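Local coordinates for protein Abbfa_003403 (Acinetobacter baumannii, PDB 4ZXH) that is a four-domain nonribosomal peptide synthetase whose condensation, adenylation, carrier and thioesterase domains probably assemble and release a small peptide product, at residues Ile350-Arg362 with Glu398-Glu410. Numbering follows the deposited sequence.
With PNS (4'-phosphopantetheine), chain B.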
# COMPACT_ATOMS: atom_id res chain seq x y z
N ILE A 350 2.12 -5.15 5.70
CA ILE A 350 1.83 -5.27 7.12
C ILE A 350 1.88 -6.71 7.57
O ILE A 350 1.64 -7.63 6.79
CB ILE A 350 0.42 -4.72 7.49
CG1 ILE A 350 -0.68 -5.50 6.74
CG2 ILE A 350 0.33 -3.24 7.21
CD1 ILE A 350 -2.09 -5.12 7.12
N ASN A 351 2.19 -6.91 8.84
CA ASN A 351 1.98 -8.22 9.42
C ASN A 351 0.47 -8.44 9.60
O ASN A 351 -0.24 -7.55 10.07
CB ASN A 351 2.72 -8.35 10.74
CG ASN A 351 2.52 -9.69 11.38
OD1 ASN A 351 3.14 -10.68 10.99
ND2 ASN A 351 1.61 -9.75 12.35
N PRO A 352 -0.04 -9.61 9.20
CA PRO A 352 -1.47 -9.95 9.28
C PRO A 352 -2.07 -9.76 10.67
O PRO A 352 -1.37 -10.07 11.64
CB PRO A 352 -1.49 -11.43 8.90
CG PRO A 352 -0.30 -11.61 8.03
CD PRO A 352 0.76 -10.67 8.55
N LEU A 353 -3.31 -9.25 10.76
CA LEU A 353 -4.06 -9.17 12.03
C LEU A 353 -3.56 -8.20 13.10
O LEU A 353 -4.36 -7.53 13.76
CB LEU A 353 -4.15 -10.55 12.69
CG LEU A 353 -4.96 -11.57 11.90
CD1 LEU A 353 -5.14 -12.82 12.76
CD2 LEU A 353 -6.31 -11.00 11.45
N ALA A 354 -2.24 -8.14 13.30
CA ALA A 354 -1.67 -7.24 14.30
C ALA A 354 -0.37 -6.61 13.81
O ALA A 354 0.50 -7.29 13.25
CB ALA A 354 -1.42 -7.97 15.60
N GLN A 355 -0.22 -5.31 14.04
CA GLN A 355 1.00 -4.61 13.66
C GLN A 355 1.66 -3.92 14.85
O GLN A 355 2.65 -3.21 14.69
CB GLN A 355 0.71 -3.59 12.57
CG GLN A 355 0.09 -4.19 11.32
CD GLN A 355 -1.42 -4.28 11.39
OE1 GLN A 355 -2.10 -3.36 11.86
NE2 GLN A 355 -1.97 -5.41 10.93
N ILE A 356 1.08 -4.12 16.03
CA ILE A 356 1.55 -3.54 17.27
C ILE A 356 1.79 -4.68 18.23
O ILE A 356 0.97 -5.60 18.31
CB ILE A 356 0.53 -2.56 17.89
CG1 ILE A 356 -0.07 -1.63 16.84
CG2 ILE A 356 1.16 -1.77 19.06
CD1 ILE A 356 0.94 -0.77 16.16
N GLY A 357 2.89 -4.64 18.98
CA GLY A 357 3.17 -5.72 19.91
C GLY A 357 3.60 -5.26 21.28
O GLY A 357 4.05 -4.12 21.47
N MET A 358 3.44 -6.14 22.25
CA MET A 358 4.01 -5.91 23.55
C MET A 358 4.54 -7.20 24.16
O MET A 358 3.79 -8.16 24.34
CB MET A 358 3.00 -5.28 24.49
CG MET A 358 3.51 -5.34 25.91
SD MET A 358 2.50 -4.46 27.07
CE MET A 358 3.29 -5.01 28.57
N PHE A 359 5.84 -7.21 24.48
CA PHE A 359 6.49 -8.38 25.07
C PHE A 359 6.78 -8.04 26.50
O PHE A 359 7.26 -6.95 26.78
CB PHE A 359 7.84 -8.77 24.40
CG PHE A 359 7.81 -8.86 22.90
CD1 PHE A 359 6.62 -8.98 22.20
CD2 PHE A 359 8.99 -8.84 22.18
CE1 PHE A 359 6.61 -9.05 20.81
CE2 PHE A 359 9.00 -8.92 20.79
CZ PHE A 359 7.80 -9.03 20.10
N TRP A 360 6.53 -8.97 27.40
CA TRP A 360 6.94 -8.77 28.77
C TRP A 360 7.74 -9.97 29.21
O TRP A 360 7.17 -10.99 29.59
CB TRP A 360 5.74 -8.57 29.69
CG TRP A 360 6.10 -8.39 31.11
CD1 TRP A 360 6.50 -9.36 31.98
CD2 TRP A 360 6.07 -7.17 31.85
NE1 TRP A 360 6.74 -8.81 33.22
CE2 TRP A 360 6.49 -7.46 33.16
CE3 TRP A 360 5.74 -5.86 31.54
CZ2 TRP A 360 6.58 -6.50 34.15
CZ3 TRP A 360 5.83 -4.90 32.51
CH2 TRP A 360 6.25 -5.22 33.80
N GLU A 361 9.06 -9.87 29.14
CA GLU A 361 9.85 -11.05 29.41
C GLU A 361 10.73 -10.93 30.64
O GLU A 361 11.52 -9.99 30.75
CB GLU A 361 10.70 -11.41 28.21
CG GLU A 361 11.20 -12.83 28.28
CD GLU A 361 11.44 -13.43 26.91
OE1 GLU A 361 11.37 -12.68 25.91
OE2 GLU A 361 11.68 -14.66 26.85
N ARG A 362 10.55 -11.87 31.56
CA ARG A 362 11.46 -12.03 32.69
C ARG A 362 11.76 -13.53 32.87
O ARG A 362 10.85 -14.31 33.15
CB ARG A 362 10.88 -11.42 33.98
N GLU A 398 15.14 -5.96 15.41
CA GLU A 398 14.41 -4.76 15.05
C GLU A 398 13.61 -4.95 13.77
O GLU A 398 14.09 -5.56 12.81
CB GLU A 398 15.37 -3.58 14.93
CG GLU A 398 16.00 -3.23 16.25
CD GLU A 398 17.07 -2.16 16.14
OE1 GLU A 398 17.78 -2.14 15.12
OE2 GLU A 398 17.22 -1.38 17.11
N GLY A 399 12.38 -4.44 13.77
CA GLY A 399 11.55 -4.41 12.58
C GLY A 399 10.61 -5.59 12.40
O GLY A 399 10.24 -5.94 11.28
N GLN A 400 10.22 -6.22 13.50
CA GLN A 400 9.27 -7.31 13.41
C GLN A 400 7.90 -6.77 13.12
O GLN A 400 7.18 -7.31 12.27
CB GLN A 400 9.24 -8.11 14.71
CG GLN A 400 10.48 -8.96 14.90
CD GLN A 400 10.51 -9.57 16.27
OE1 GLN A 400 9.58 -9.37 17.06
NE2 GLN A 400 11.57 -10.35 16.55
N LEU A 401 7.55 -5.69 13.81
CA LEU A 401 6.24 -5.06 13.69
C LEU A 401 6.36 -3.58 13.41
O LEU A 401 7.46 -3.09 13.18
CB LEU A 401 5.43 -5.29 14.96
CG LEU A 401 5.13 -6.75 15.31
CD1 LEU A 401 4.40 -6.80 16.65
CD2 LEU A 401 4.32 -7.43 14.20
N ASP A 402 5.24 -2.87 13.41
CA ASP A 402 5.25 -1.43 13.21
C ASP A 402 5.80 -0.77 14.45
O ASP A 402 6.62 0.16 14.38
CB ASP A 402 3.85 -0.89 12.91
CG ASP A 402 3.41 -1.14 11.48
OD1 ASP A 402 4.07 -1.95 10.79
OD2 ASP A 402 2.41 -0.53 11.05
N ILE A 403 5.34 -1.29 15.59
CA ILE A 403 5.75 -0.84 16.92
C ILE A 403 5.81 -2.06 17.84
O ILE A 403 4.93 -2.93 17.76
CB ILE A 403 4.75 0.17 17.54
CG1 ILE A 403 4.61 1.41 16.68
CG2 ILE A 403 5.22 0.65 18.88
CD1 ILE A 403 3.48 2.31 17.17
N THR A 404 6.82 -2.13 18.69
CA THR A 404 6.82 -3.12 19.76
C THR A 404 7.30 -2.50 21.07
O THR A 404 8.39 -1.93 21.14
CB THR A 404 7.72 -4.34 19.45
OG1 THR A 404 7.28 -4.99 18.26
CG2 THR A 404 7.66 -5.32 20.60
N LEU A 405 6.49 -2.63 22.12
CA LEU A 405 6.89 -2.26 23.47
C LEU A 405 7.48 -3.46 24.21
O LEU A 405 6.82 -4.49 24.38
CB LEU A 405 5.68 -1.71 24.23
CG LEU A 405 5.92 -1.24 25.65
CD1 LEU A 405 6.87 -0.06 25.60
CD2 LEU A 405 4.61 -0.84 26.28
N GLU A 406 8.73 -3.34 24.65
CA GLU A 406 9.37 -4.43 25.40
C GLU A 406 9.65 -4.01 26.85
O GLU A 406 10.37 -3.04 27.09
CB GLU A 406 10.67 -4.86 24.72
CG GLU A 406 10.49 -5.23 23.27
CD GLU A 406 11.74 -5.84 22.65
OE1 GLU A 406 12.82 -5.74 23.28
OE2 GLU A 406 11.63 -6.39 21.53
N MET A 407 9.08 -4.74 27.80
CA MET A 407 9.24 -4.42 29.21
C MET A 407 9.68 -5.64 30.00
O MET A 407 9.89 -6.71 29.44
CB MET A 407 7.93 -3.90 29.80
CG MET A 407 7.31 -2.73 29.08
SD MET A 407 7.71 -1.14 29.81
CE MET A 407 7.20 -1.39 31.51
N GLY A 408 9.79 -5.48 31.32
CA GLY A 408 10.02 -6.61 32.21
C GLY A 408 11.20 -6.45 33.14
O GLY A 408 11.19 -6.94 34.27
N GLY A 409 12.24 -5.77 32.67
CA GLY A 409 13.41 -5.53 33.49
C GLY A 409 13.27 -4.35 34.44
O GLY A 409 12.39 -3.49 34.26
N GLU A 410 14.15 -4.29 35.44
CA GLU A 410 14.12 -3.27 36.48
C GLU A 410 15.56 -2.93 36.86
O GLU A 410 16.43 -3.80 36.81
CB GLU A 410 13.32 -3.79 37.68
CG GLU A 410 13.17 -2.82 38.85
CD GLU A 410 14.24 -3.00 39.92
OE1 GLU A 410 14.96 -4.02 39.87
OE2 GLU A 410 14.36 -2.14 40.81
O23 PNS B . 0.04 -15.00 5.39
P24 PNS B . 0.21 -16.43 5.83
O25 PNS B . -0.98 -17.35 5.79
O27 PNS B . 0.71 -16.34 7.37
C28 PNS B . 1.86 -15.57 7.71
C29 PNS B . 2.13 -15.72 9.19
C30 PNS B . 2.30 -17.22 9.43
C31 PNS B . 0.93 -15.18 9.98
C32 PNS B . 3.38 -14.91 9.57
O33 PNS B . 3.26 -13.62 8.95
C34 PNS B . 3.51 -14.80 11.08
O35 PNS B . 3.66 -15.79 11.80
N36 PNS B . 3.49 -13.59 11.63
C37 PNS B . 3.60 -13.39 13.06
C38 PNS B . 4.84 -12.52 13.30
C39 PNS B . 5.47 -12.89 14.61
O40 PNS B . 5.50 -14.05 14.98
N41 PNS B . 5.96 -11.85 15.28
C42 PNS B . 6.63 -11.86 16.56
C43 PNS B . 6.63 -10.39 16.92
S44 PNS B . 5.24 -10.11 18.02
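The ring of F359 lies across T404, whose methyl CG2 sits over one ring face, 3.7 Å from the centroid, as a CH-pi contact. At the edge of that ring come two further groups, the amide oxygen OE1 of Q400 and the thiol sulfur S44 of 4'-phosphopantetheine, the latter 3.3 Å from F359 CE1. Q400 reaches the ring on an extended chain (chi2 172°), its NE2 held by the carbonyl of A38. L401 lines the same pocket: CD1 packs on the backbone of G357 and approaches S44, while CD2 meets N351 CB. Farther up the thiol arm, N351 OD1 accepts a bond of 3.0 Å from PNS N36. The other atom of that amide, ND2, donates in the amide plane to A354 O at 2.8 Å, which fixes the group's rotation. Strands 356-360 and 403-410 illustrate how parallel pairing can build one wall of a cofactor tunnel: in this condensation domain, 403-410 lies between 356-360 and antiparallel strand 414-422, I356 and M358 bond on their other side to A279, and the carrier domain's pantetheine, joined through S1008, enters beside them. Bonds such as L405 N to G357 O, 2.9 Å, set the register. On the sheet face away from the thiol, I356 and I403 lie side by side, and helix 255-271 packs against I356 and M358. Toward the far end, the poorly ordered W360 lays its six-membered ring over G408 CA, a CH-pi contact, and meets M407 CB.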